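(S)-ureidoglycine--glyoxylate transaminase (Bacillus subtilis, PDB 3ISL) transfers an amino group between (S)-ureidoglycine and glyoxylate, yielding oxalurate and glycine in purine catabolism, with pyridoxal 5'-phosphate as cofactor. Local coordinates at residues Pro92-Phe97 and His144-Thr149; Gly120-Pro125 and Thr149-Pro154; Pro137-Met142 and Leu168-Ala173. One frame throughout, in Å; residues are numbered along the deposited sequence.

Interaction 1. Residues Pro92-Phe97 and His144-Thr149; sequences PIYGRF and HGETST. With PLP (pyridoxal-5'-phosphate), chain C.
Polar contacts centre on E146, whose buried carboxylate meets the backbone where helix 96-107 begins. F97 N donates to the syn lone pair of E146 OE1 over 3.0 Å, nearly straight at 169°, while S148 OG donates to the same oxygen at 2.7 Å from above the carboxylate plane. E146 OE2 accepts from a water at 2.6 Å and from G98 N. A bend at chi2 (-73°) folds the carboxylate back over G95, which has no beta carbon to collide with E146 CD. So many donors at a helix start would be expected to favour the charged form.

Apolar contacts flank this core. E146 CG makes a CH-pi contact with the Y94 ring, 3.9 Å from its centroid and 29° off the normal; the hydroxyl of Y94 is hydrogen-bonded to V143 O. S148 CB lies 3.6 Å above the centre of the R96 guanidinium. With an alanine in place of E146, F97 N and S148 OG would probably lose their shared acceptor, and Y94 the methylene over its face.

Cofactor contacts follow. The F97 ring carries PLP C3 3.5 Å above its centre and R96 CD over the opposite face, and T147 OG1 is hydrogen-bonded to PLP O3 at 3.2 Å. An aromatic ring covering the pyridine face is a familiar feature of fold type I PLP-enzyme active sites.

Interaction 2. Residues Gly120-Pro125 and Thr149-Pro154; sequences GTVFDP and TGRIHP
V122 and F123 pack against R151 and H153 in a partly buried, largely van der Waals contact between the loop leading into helix 125-135 and the second half of the short hairpin 145-146/151-152. The evidence is that side-chain carbons meet other carbons or backbone N and O atoms, with no clear hydrogen bond from one segment to the other. The two segments run in similar directions, 19° apart end to end.

V122 fills the middle. Its CG1 comes to 3.7 Å from R151 CB, the two side chains crossing at about a right angle, while its CG2 lies over one face of the H153 imidazole. That ring is swung out beside its own carbonyl carbon (chi1 -152°), which brings H153 CE1 to 3.1 Å from F123 N and to the edge of the F123 ring, in its plane. The two rings meet rim to rim, planes 35° apart. M142 comes over the opposite face of the imidazole, and the Y94 ring also meets it.

R151 bends twice along its chain, lays its CD 3.3 Å from G120 O, and presents its guanidinium edge to G120 CA. One water adds a polar link between the segments, accepting from G120 N at 2.9 Å and from T149 OG1 and donating to T121 O at 2.8 Å. P125 CG and P154 CB touch at 4.5 Å. The result is a beta hairpin packed on the loop that leads into helix 125-135, whose first turn D124 caps through E126 N.

Interaction 3. Residues Pro137-Met142 and Leu168-Ala173; sequences PKIVAM and LFIVDA. With PLP (pyridoxal-5'-phosphate), chain C.
V140 O takes the N-H of I170 at 2.8 Å, almost straight at 172°, and also faces the CA-H of F169, with F169 CA 3.4 Å away. The same pairing recurs at L168 O, which accepts from V140 N and has I139 CA close by, and at M142 O, which accepts from D172 N at 2.8 Å beside V171 CA. Five N-H bonds in all fix the register of strands 139-143 and 168-172, whose axes approach to 4.7 Å at 17°. These parallel neighbours in the central sheet are linked through helix 156-164 as a beta-alpha-beta crossover.

On one face of the sheet, I139 CG2 meets I170 CD1 at 3.6 Å, under V82 of helix 71-82. The other face carries F169, its CG anti to the backbone N (chi1 -176°), so that CD1 lies 4.0 Å from V140 CG2 and CE1 near M142 CB. V171 CG2 covers part of one face of that ring, and I158 and C162 of helix 156-164 also pack on F169.

At the end of strand 168-172, D172 OD2 lies 2.8 Å from PLP N1, as in other fold type I enzymes that set an aspartate at the pyridine nitrogen. D172 OD1 accepts from V174 N.

In the fold
The segments interleave along the chain: 92-97, 120-125, 137-142, then the continuous run 144-154 and finally 168-173. Interactions 1 and 2 have centres about 8 Å apart and share T149, each using one strand of the hairpin 145-146/151-152, across which H144 O lies 2.9 Å from H153 N. Interaction 3 is centred about 14 Å from interaction 1 and 16 Å from interaction 2, yet strands 88-93 and 139-143 are neighbours in the central sheet, and M142 CE touches H153 CG. Interactions 1 and 3 both reach the cofactor, from its ring face and its pyridine nitrogen; interaction 2 lies farther out, where the hairpin meets the loop before helix 125-135.

Interaction 1. Residues Pro92-Phe97 and His144-Thr149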
loop_
_atom_site.group_PDB
_atom_site.type_symbol
_atom_site.label_atom_id
_atom_site.label_comp_id
_atom_site.label_asym_id
_atom_site.label_seq_id
_atom_site.Cartn_x
_atom_site.Cartn_y
_atom_site.Cartn_z
ATOM N N PRO A 92 -19.638 -7.859 17.173
ATOM C CA PRO A 92 -19.564 -9.140 17.866
ATOM C C PRO A 92 -18.188 -9.730 17.587
ATOM O O PRO A 92 -17.859 -9.967 16.449
ATOM C CB PRO A 92 -20.684 -9.998 17.210
ATOM C CG PRO A 92 -21.432 -9.095 16.272
ATOM C CD PRO A 92 -20.410 -7.947 15.926
ATOM N N ILE A 93 -17.440 -10.017 18.645
ATOM C CA ILE A 93 -16.054 -10.433 18.594
ATOM C C ILE A 93 -15.857 -11.880 19.027
ATOM O O ILE A 93 -16.234 -12.268 20.132
ATOM C CB ILE A 93 -15.265 -9.534 19.516
ATOM C CG1 ILE A 93 -15.257 -8.093 18.952
ATOM C CG2 ILE A 93 -13.789 -10.040 19.692
ATOM C CD1 ILE A 93 -14.964 -7.081 20.104
ATOM N N TYR A 94 -15.301 -12.705 18.141
ATOM C CA TYR A 94 -15.055 -14.113 18.528
ATOM C C TYR A 94 -13.585 -14.509 18.263
ATOM O O TYR A 94 -13.189 -15.685 18.370
ATOM C CB TYR A 94 -16.057 -15.050 17.841
ATOM C CG TYR A 94 -16.047 -14.978 16.331
ATOM C CD1 TYR A 94 -16.708 -13.941 15.640
ATOM C CD2 TYR A 94 -15.325 -15.911 15.589
ATOM C CE1 TYR A 94 -16.664 -13.896 14.278
ATOM C CE2 TYR A 94 -15.277 -15.875 14.236
ATOM C CZ TYR A 94 -15.944 -14.895 13.576
ATOM O OH TYR A 94 -15.816 -14.890 12.221
ATOM N N GLY A 95 -12.771 -13.508 17.933
ATOM C CA GLY A 95 -11.336 -13.737 17.820
ATOM C C GLY A 95 -10.551 -12.458 17.701
ATOM O O GLY A 95 -11.088 -11.384 17.929
ATOM N N ARG A 96 -9.269 -12.580 17.353
ATOM C CA ARG A 96 -8.362 -11.446 17.416
ATOM C C ARG A 96 -8.749 -10.310 16.494
ATOM O O ARG A 96 -8.595 -9.160 16.851
ATOM C CB ARG A 96 -6.899 -11.868 17.145
ATOM C CG ARG A 96 -6.002 -10.701 16.619
ATOM C CD ARG A 96 -4.878 -11.214 15.642
ATOM N NE ARG A 96 -4.170 -12.444 16.147
ATOM C CZ ARG A 96 -3.791 -13.517 15.416
ATOM N NH1 ARG A 96 -4.012 -13.603 14.094
ATOM N NH2 ARG A 96 -3.204 -14.538 16.029
ATOM N N PHE A 97 -9.227 -10.609 15.297
ATOM C CA PHE A 97 -9.523 -9.529 14.340
ATOM C C PHE A 97 -10.805 -8.733 14.701
ATOM O O PHE A 97 -10.944 -7.571 14.315
ATOM C CB PHE A 97 -9.405 -10.053 12.871
ATOM C CG PHE A 97 -8.005 -10.592 12.550
ATOM C CD1 PHE A 97 -6.982 -9.718 12.143
ATOM C CD2 PHE A 97 -7.679 -11.956 12.764
ATOM C CE1 PHE A 97 -5.672 -10.167 11.910
ATOM C CE2 PHE A 97 -6.357 -12.428 12.521
ATOM C CZ PHE A 97 -5.357 -11.514 12.096
ATOM N N HIS A 144 -15.789 -12.182 9.052
ATOM C CA HIS A 144 -16.353 -13.447 8.478
ATOM C C HIS A 144 -15.642 -14.688 8.991
ATOM O O HIS A 144 -16.293 -15.642 9.526
ATOM C CB HIS A 144 -16.310 -13.406 6.905
ATOM C CG HIS A 144 -17.081 -14.515 6.232
ATOM N ND1 HIS A 144 -16.846 -14.878 4.923
ATOM C CD2 HIS A 144 -18.021 -15.386 6.709
ATOM C CE1 HIS A 144 -17.633 -15.900 4.601
ATOM N NE2 HIS A 144 -18.395 -16.197 5.649
ATOM N N GLY A 145 -14.327 -14.718 8.806
ATOM C CA GLY A 145 -13.521 -15.876 9.225
ATOM C C GLY A 145 -12.360 -15.364 10.103
ATOM O O GLY A 145 -11.555 -14.522 9.652
ATOM N N GLU A 146 -12.272 -15.836 11.353
ATOM C CA GLU A 146 -11.131 -15.447 12.248
ATOM C C GLU A 146 -10.067 -16.487 12.120
ATOM O O GLU A 146 -10.290 -17.637 12.593
ATOM C CB GLU A 146 -11.516 -15.543 13.750
ATOM C CG GLU A 146 -12.211 -14.368 14.345
ATOM C CD GLU A 146 -11.296 -13.191 14.553
ATOM O OE1 GLU A 146 -10.065 -13.358 14.533
ATOM O OE2 GLU A 146 -11.809 -12.090 14.778
ATOM N N THR A 147 -8.909 -16.115 11.552
ATOM C CA THR A 147 -7.840 -17.037 11.396
ATOM C C THR A 147 -7.218 -17.272 12.730
ATOM O O THR A 147 -6.595 -18.314 12.908
ATOM C CB THR A 147 -6.709 -16.553 10.434
ATOM O OG1 THR A 147 -6.277 -15.255 10.844
ATOM C CG2 THR A 147 -7.221 -16.463 9.029
ATOM N N SER A 148 -7.360 -16.315 13.651
ATOM C CA SER A 148 -6.763 -16.436 14.971
ATOM C C SER A 148 -7.346 -17.649 15.705
ATOM O O SER A 148 -6.686 -18.275 16.488
ATOM C CB SER A 148 -6.980 -15.133 15.800
ATOM O OG SER A 148 -8.388 -14.897 16.020
ATOM N N THR A 149 -8.605 -17.950 15.463
ATOM C CA THR A 149 -9.289 -19.038 16.170
ATOM C C THR A 149 -9.693 -20.181 15.225
ATOM O O THR A 149 -10.017 -21.252 15.659
ATOM C CB THR A 149 -10.498 -18.550 16.995
ATOM O OG1 THR A 149 -11.604 -18.201 16.157
ATOM C CG2 THR A 149 -10.118 -17.349 17.947
HETATM N N1 PLP C . -8.441 -9.367 8.982
HETATM C C2 PLP C . -8.404 -10.838 9.047
HETATM C C2A PLP C . -9.515 -11.664 9.304
HETATM C C3 PLP C . -7.214 -11.554 8.864
HETATM O O3 PLP C . -7.180 -12.924 8.916
HETATM C C4 PLP C . -6.017 -10.932 8.587
HETATM C C4A PLP C . -4.718 -11.801 8.369
HETATM C C5 PLP C . -6.007 -9.545 8.504
HETATM C C6 PLP C . -7.176 -8.745 8.706
HETATM C C5A PLP C . -4.677 -8.912 8.259
HETATM O O4P PLP C . -4.733 -8.092 7.189
HETATM P P PLP C . -3.319 -7.469 6.854
HETATM O O1P PLP C . -2.197 -8.111 7.661
HETATM O O2P PLP C . -3.637 -5.861 7.130
HETATM O O3P PLP C . -3.054 -7.602 5.200
HETATM O O HOH W 1 -13.668 -18.200 17.811
HETATM O O HOH W 2 -14.208 -11.873 15.639
#

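Interaction 2. Residues Gly120-Pro125 and Thr149-Pro154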
loop_
_atom_site.group_PDB
_atom_site.type_symbol
_atom_site.label_atom_id
_atom_site.label_comp_id
_atom_site.label_asym_id
_atom_site.label_seq_id
_atom_site.Cartn_x
_atom_site.Cartn_y
_atom_site.Cartn_z
ATOM N N GLY A 120 -12.751 -20.059 19.813
ATOM C CA GLY A 120 -12.932 -21.424 19.332
ATOM C C GLY A 120 -14.400 -21.727 19.084
ATOM O O GLY A 120 -14.735 -22.790 18.559
ATOM N N THR A 121 -15.285 -20.812 19.487
ATOM C CA THR A 121 -16.709 -20.970 19.211
ATOM C C THR A 121 -17.166 -19.731 18.408
ATOM O O THR A 121 -16.332 -18.813 18.124
ATOM C CB THR A 121 -17.565 -21.131 20.531
ATOM O OG1 THR A 121 -17.744 -19.855 21.146
ATOM C CG2 THR A 121 -16.902 -22.099 21.569
ATOM N N VAL A 122 -18.452 -19.692 18.045
ATOM C CA VAL A 122 -19.067 -18.514 17.383
ATOM C C VAL A 122 -20.382 -18.172 18.129
ATOM O O VAL A 122 -20.856 -18.970 18.902
ATOM C CB VAL A 122 -19.342 -18.722 15.830
ATOM C CG1 VAL A 122 -18.051 -19.075 15.034
ATOM C CG2 VAL A 122 -20.478 -19.769 15.554
ATOM N N PHE A 123 -20.991 -17.030 17.825
ATOM C CA PHE A 123 -22.326 -16.657 18.337
ATOM C C PHE A 123 -23.488 -17.429 17.688
ATOM O O PHE A 123 -23.416 -17.771 16.521
ATOM C CB PHE A 123 -22.561 -15.160 18.097
ATOM C CG PHE A 123 -21.597 -14.276 18.859
ATOM C CD1 PHE A 123 -21.869 -13.916 20.167
ATOM C CD2 PHE A 123 -20.423 -13.832 18.261
ATOM C CE1 PHE A 123 -20.986 -13.080 20.880
ATOM C CE2 PHE A 123 -19.530 -12.989 18.922
ATOM C CZ PHE A 123 -19.810 -12.614 20.263
ATOM N N ASP A 124 -24.552 -17.680 18.448
ATOM C CA ASP A 124 -25.835 -17.988 17.851
ATOM C C ASP A 124 -26.282 -16.667 17.217
ATOM O O ASP A 124 -26.353 -15.711 17.947
ATOM C CB ASP A 124 -26.826 -18.330 18.957
ATOM C CG ASP A 124 -28.128 -18.803 18.406
ATOM O OD1 ASP A 124 -28.612 -18.246 17.410
ATOM O OD2 ASP A 124 -28.662 -19.765 18.926
ATOM N N PRO A 125 -26.618 -16.627 15.883
ATOM C CA PRO A 125 -27.016 -15.352 15.293
ATOM C C PRO A 125 -28.216 -14.705 15.988
ATOM O O PRO A 125 -28.331 -13.471 15.937
ATOM C CB PRO A 125 -27.395 -15.725 13.815
ATOM C CG PRO A 125 -26.518 -16.943 13.514
ATOM C CD PRO A 125 -26.600 -17.699 14.854
ATOM N N THR A 149 -8.605 -17.950 15.463
ATOM C CA THR A 149 -9.289 -19.038 16.170
ATOM C C THR A 149 -9.693 -20.181 15.225
ATOM O O THR A 149 -10.017 -21.252 15.659
ATOM C CB THR A 149 -10.498 -18.550 16.995
ATOM O OG1 THR A 149 -11.604 -18.201 16.157
ATOM C CG2 THR A 149 -10.118 -17.349 17.947
ATOM N N GLY A 150 -9.611 -19.948 13.928
ATOM C CA GLY A 150 -10.029 -20.929 12.913
ATOM C C GLY A 150 -11.532 -21.103 12.731
ATOM O O GLY A 150 -11.959 -22.128 12.188
ATOM N N ARG A 151 -12.342 -20.146 13.196
ATOM C CA ARG A 151 -13.804 -20.262 13.095
ATOM C C ARG A 151 -14.293 -19.343 12.023
ATOM O O ARG A 151 -13.720 -18.305 11.823
ATOM C CB ARG A 151 -14.525 -19.925 14.422
ATOM C CG ARG A 151 -14.119 -20.839 15.581
ATOM C CD ARG A 151 -14.537 -22.288 15.326
ATOM N NE ARG A 151 -13.546 -23.200 14.769
ATOM C CZ ARG A 151 -12.361 -23.427 15.307
ATOM N NH1 ARG A 151 -12.037 -22.699 16.336
ATOM N NH2 ARG A 151 -11.504 -24.310 14.829
ATOM N N ILE A 152 -15.279 -19.829 11.278
ATOM C CA ILE A 152 -16.024 -19.064 10.316
ATOM C C ILE A 152 -17.441 -18.890 10.865
ATOM O O ILE A 152 -18.053 -19.839 11.428
ATOM C CB ILE A 152 -15.947 -19.689 8.875
ATOM C CG1 ILE A 152 -16.489 -18.720 7.824
ATOM C CG2 ILE A 152 -16.542 -21.052 8.792
ATOM C CD1 ILE A 152 -16.205 -19.202 6.309
ATOM N N HIS A 153 -17.927 -17.660 10.747
ATOM C CA HIS A 153 -19.257 -17.237 11.298
ATOM C C HIS A 153 -20.355 -17.119 10.218
ATOM O O HIS A 153 -20.096 -16.483 9.189
ATOM C CB HIS A 153 -19.111 -15.872 11.970
ATOM C CG HIS A 153 -20.094 -15.662 13.062
ATOM N ND1 HIS A 153 -19.726 -15.575 14.388
ATOM C CD2 HIS A 153 -21.443 -15.643 13.041
ATOM C CE1 HIS A 153 -20.804 -15.465 15.135
ATOM N NE2 HIS A 153 -21.860 -15.514 14.342
ATOM N N PRO A 154 -21.568 -17.737 10.429
ATOM C CA PRO A 154 -22.713 -17.520 9.550
ATOM C C PRO A 154 -23.082 -16.033 9.503
ATOM O O PRO A 154 -23.153 -15.340 10.574
ATOM C CB PRO A 154 -23.846 -18.349 10.230
ATOM C CG PRO A 154 -23.083 -19.460 10.855
ATOM C CD PRO A 154 -21.874 -18.793 11.426
HETATM O O HOH W 1 -13.668 -18.200 17.811
#

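Interaction 3. Residues Pro137-Met142 and Leu168-Ala173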
loop_
_atom_site.group_PDB
_atom_site.type_symbol
_atom_site.label_atom_id
_atom_site.label_comp_id
_atom_site.label_asym_id
_atom_site.label_seq_id
_atom_site.Cartn_x
_atom_site.Cartn_y
_atom_site.Cartn_z
ATOM N N PRO A 137 -27.831 0.044 16.220
ATOM C CA PRO A 137 -26.591 0.711 15.824
ATOM C C PRO A 137 -26.683 1.287 14.407
ATOM O O PRO A 137 -27.407 0.751 13.542
ATOM C CB PRO A 137 -25.578 -0.443 15.875
ATOM C CG PRO A 137 -26.366 -1.587 15.411
ATOM C CD PRO A 137 -27.725 -1.415 16.089
ATOM N N LYS A 138 -25.954 2.353 14.133
ATOM C CA LYS A 138 -25.788 2.767 12.730
ATOM C C LYS A 138 -25.048 1.631 11.954
ATOM O O LYS A 138 -25.320 1.345 10.769
ATOM C CB LYS A 138 -25.024 4.125 12.650
ATOM C CG LYS A 138 -24.670 4.570 11.251
ATOM C CD LYS A 138 -23.929 5.944 11.243
ATOM C CE LYS A 138 -23.713 6.473 9.857
ATOM N NZ LYS A 138 -22.914 7.738 9.895
ATOM N N ILE A 139 -24.136 0.968 12.644
ATOM C CA ILE A 139 -23.225 0.042 11.976
ATOM C C ILE A 139 -23.048 -1.242 12.785
ATOM O O ILE A 139 -22.866 -1.200 14.035
ATOM C CB ILE A 139 -21.802 0.643 11.838
ATOM C CG1 ILE A 139 -21.872 1.916 10.994
ATOM C CG2 ILE A 139 -20.772 -0.442 11.252
ATOM C CD1 ILE A 139 -20.812 2.822 11.264
ATOM N N VAL A 140 -23.089 -2.370 12.071
ATOM C CA VAL A 140 -22.561 -3.582 12.651
ATOM C C VAL A 140 -21.390 -4.093 11.856
ATOM O O VAL A 140 -21.463 -4.252 10.639
ATOM C CB VAL A 140 -23.653 -4.628 13.073
ATOM C CG1 VAL A 140 -25.120 -4.185 12.867
ATOM C CG2 VAL A 140 -23.289 -6.104 12.889
ATOM N N ALA A 141 -20.275 -4.266 12.580
ATOM C CA ALA A 141 -18.994 -4.595 11.976
ATOM C C ALA A 141 -18.615 -5.957 12.466
ATOM O O ALA A 141 -18.603 -6.198 13.677
ATOM C CB ALA A 141 -17.891 -3.556 12.367
ATOM N N MET A 142 -18.226 -6.831 11.553
ATOM C CA MET A 142 -17.913 -8.186 11.955
ATOM C C MET A 142 -16.890 -8.912 11.052
ATOM O O MET A 142 -16.837 -8.654 9.862
ATOM C CB MET A 142 -19.214 -8.977 11.920
ATOM C CG MET A 142 -19.279 -10.077 12.922
ATOM S SD MET A 142 -20.881 -10.897 12.683
ATOM C CE MET A 142 -20.460 -12.415 13.523
ATOM N N LEU A 168 -25.819 -0.550 8.821
ATOM C CA LEU A 168 -24.872 -0.967 7.810
ATOM C C LEU A 168 -24.085 -2.171 8.259
ATOM O O LEU A 168 -23.472 -2.143 9.323
ATOM C CB LEU A 168 -23.917 0.179 7.435
ATOM C CG LEU A 168 -24.662 1.493 7.176
ATOM C CD1 LEU A 168 -23.601 2.596 7.144
ATOM C CD2 LEU A 168 -25.435 1.370 5.806
ATOM N N PHE A 169 -24.130 -3.243 7.484
ATOM C CA PHE A 169 -23.423 -4.458 7.883
ATOM C C PHE A 169 -22.083 -4.469 7.148
ATOM O O PHE A 169 -22.066 -4.590 5.934
ATOM C CB PHE A 169 -24.289 -5.668 7.483
ATOM C CG PHE A 169 -23.745 -7.008 7.900
ATOM C CD1 PHE A 169 -23.024 -7.169 9.065
ATOM C CD2 PHE A 169 -24.107 -8.137 7.183
ATOM C CE1 PHE A 169 -22.611 -8.387 9.478
ATOM C CE2 PHE A 169 -23.710 -9.399 7.589
ATOM C CZ PHE A 169 -22.976 -9.527 8.757
ATOM N N ILE A 170 -20.978 -4.302 7.883
ATOM C CA ILE A 170 -19.644 -4.152 7.285
ATOM C C ILE A 170 -18.837 -5.355 7.712
ATOM O O ILE A 170 -18.686 -5.589 8.899
ATOM C CB ILE A 170 -19.002 -2.819 7.722
ATOM C CG1 ILE A 170 -19.859 -1.651 7.154
ATOM C CG2 ILE A 170 -17.467 -2.692 7.253
ATOM C CD1 ILE A 170 -19.670 -0.442 7.873
ATOM N N VAL A 171 -18.326 -6.098 6.734
ATOM C CA VAL A 171 -17.764 -7.405 6.985
ATOM C C VAL A 171 -16.281 -7.468 6.618
ATOM O O VAL A 171 -15.897 -7.057 5.577
ATOM C CB VAL A 171 -18.589 -8.554 6.249
ATOM C CG1 VAL A 171 -17.832 -9.893 6.327
ATOM C CG2 VAL A 171 -19.973 -8.742 6.922
ATOM N N ASP A 172 -15.438 -7.971 7.519
ATOM C CA ASP A 172 -14.064 -8.219 7.161
ATOM C C ASP A 172 -14.077 -9.641 6.556
ATOM O O ASP A 172 -14.238 -10.625 7.303
ATOM C CB ASP A 172 -13.201 -8.063 8.447
ATOM C CG ASP A 172 -11.868 -8.795 8.407
ATOM O OD1 ASP A 172 -11.549 -9.572 7.501
ATOM O OD2 ASP A 172 -11.128 -8.642 9.367
ATOM N N ALA A 173 -13.980 -9.751 5.211
ATOM C CA ALA A 173 -13.880 -11.060 4.538
ATOM C C ALA A 173 -12.416 -11.315 4.077
ATOM O O ALA A 173 -12.178 -11.948 3.070
ATOM C CB ALA A 173 -14.898 -11.185 3.362
HETATM N N1 PLP C . -8.441 -9.367 8.982
HETATM C C2 PLP C . -8.404 -10.838 9.047
HETATM C C2A PLP C . -9.515 -11.664 9.304
HETATM C C3 PLP C . -7.214 -11.554 8.864
HETATM O O3 PLP C . -7.180 -12.924 8.916
HETATM C C4 PLP C . -6.017 -10.932 8.587
HETATM C C4A PLP C . -4.718 -11.801 8.369
HETATM C C5 PLP C . -6.007 -9.545 8.504
HETATM C C6 PLP C . -7.176 -8.745 8.706
HETATM C C5A PLP C . -4.677 -8.912 8.259
HETATM O O4P PLP C . -4.733 -8.092 7.189
HETATM P P PLP C . -3.319 -7.469 6.854
HETATM O O1P PLP C . -2.197 -8.111 7.661
HETATM O O2P PLP C . -3.637 -5.861 7.130
HETATM O O3P PLP C . -3.054 -7.602 5.200
#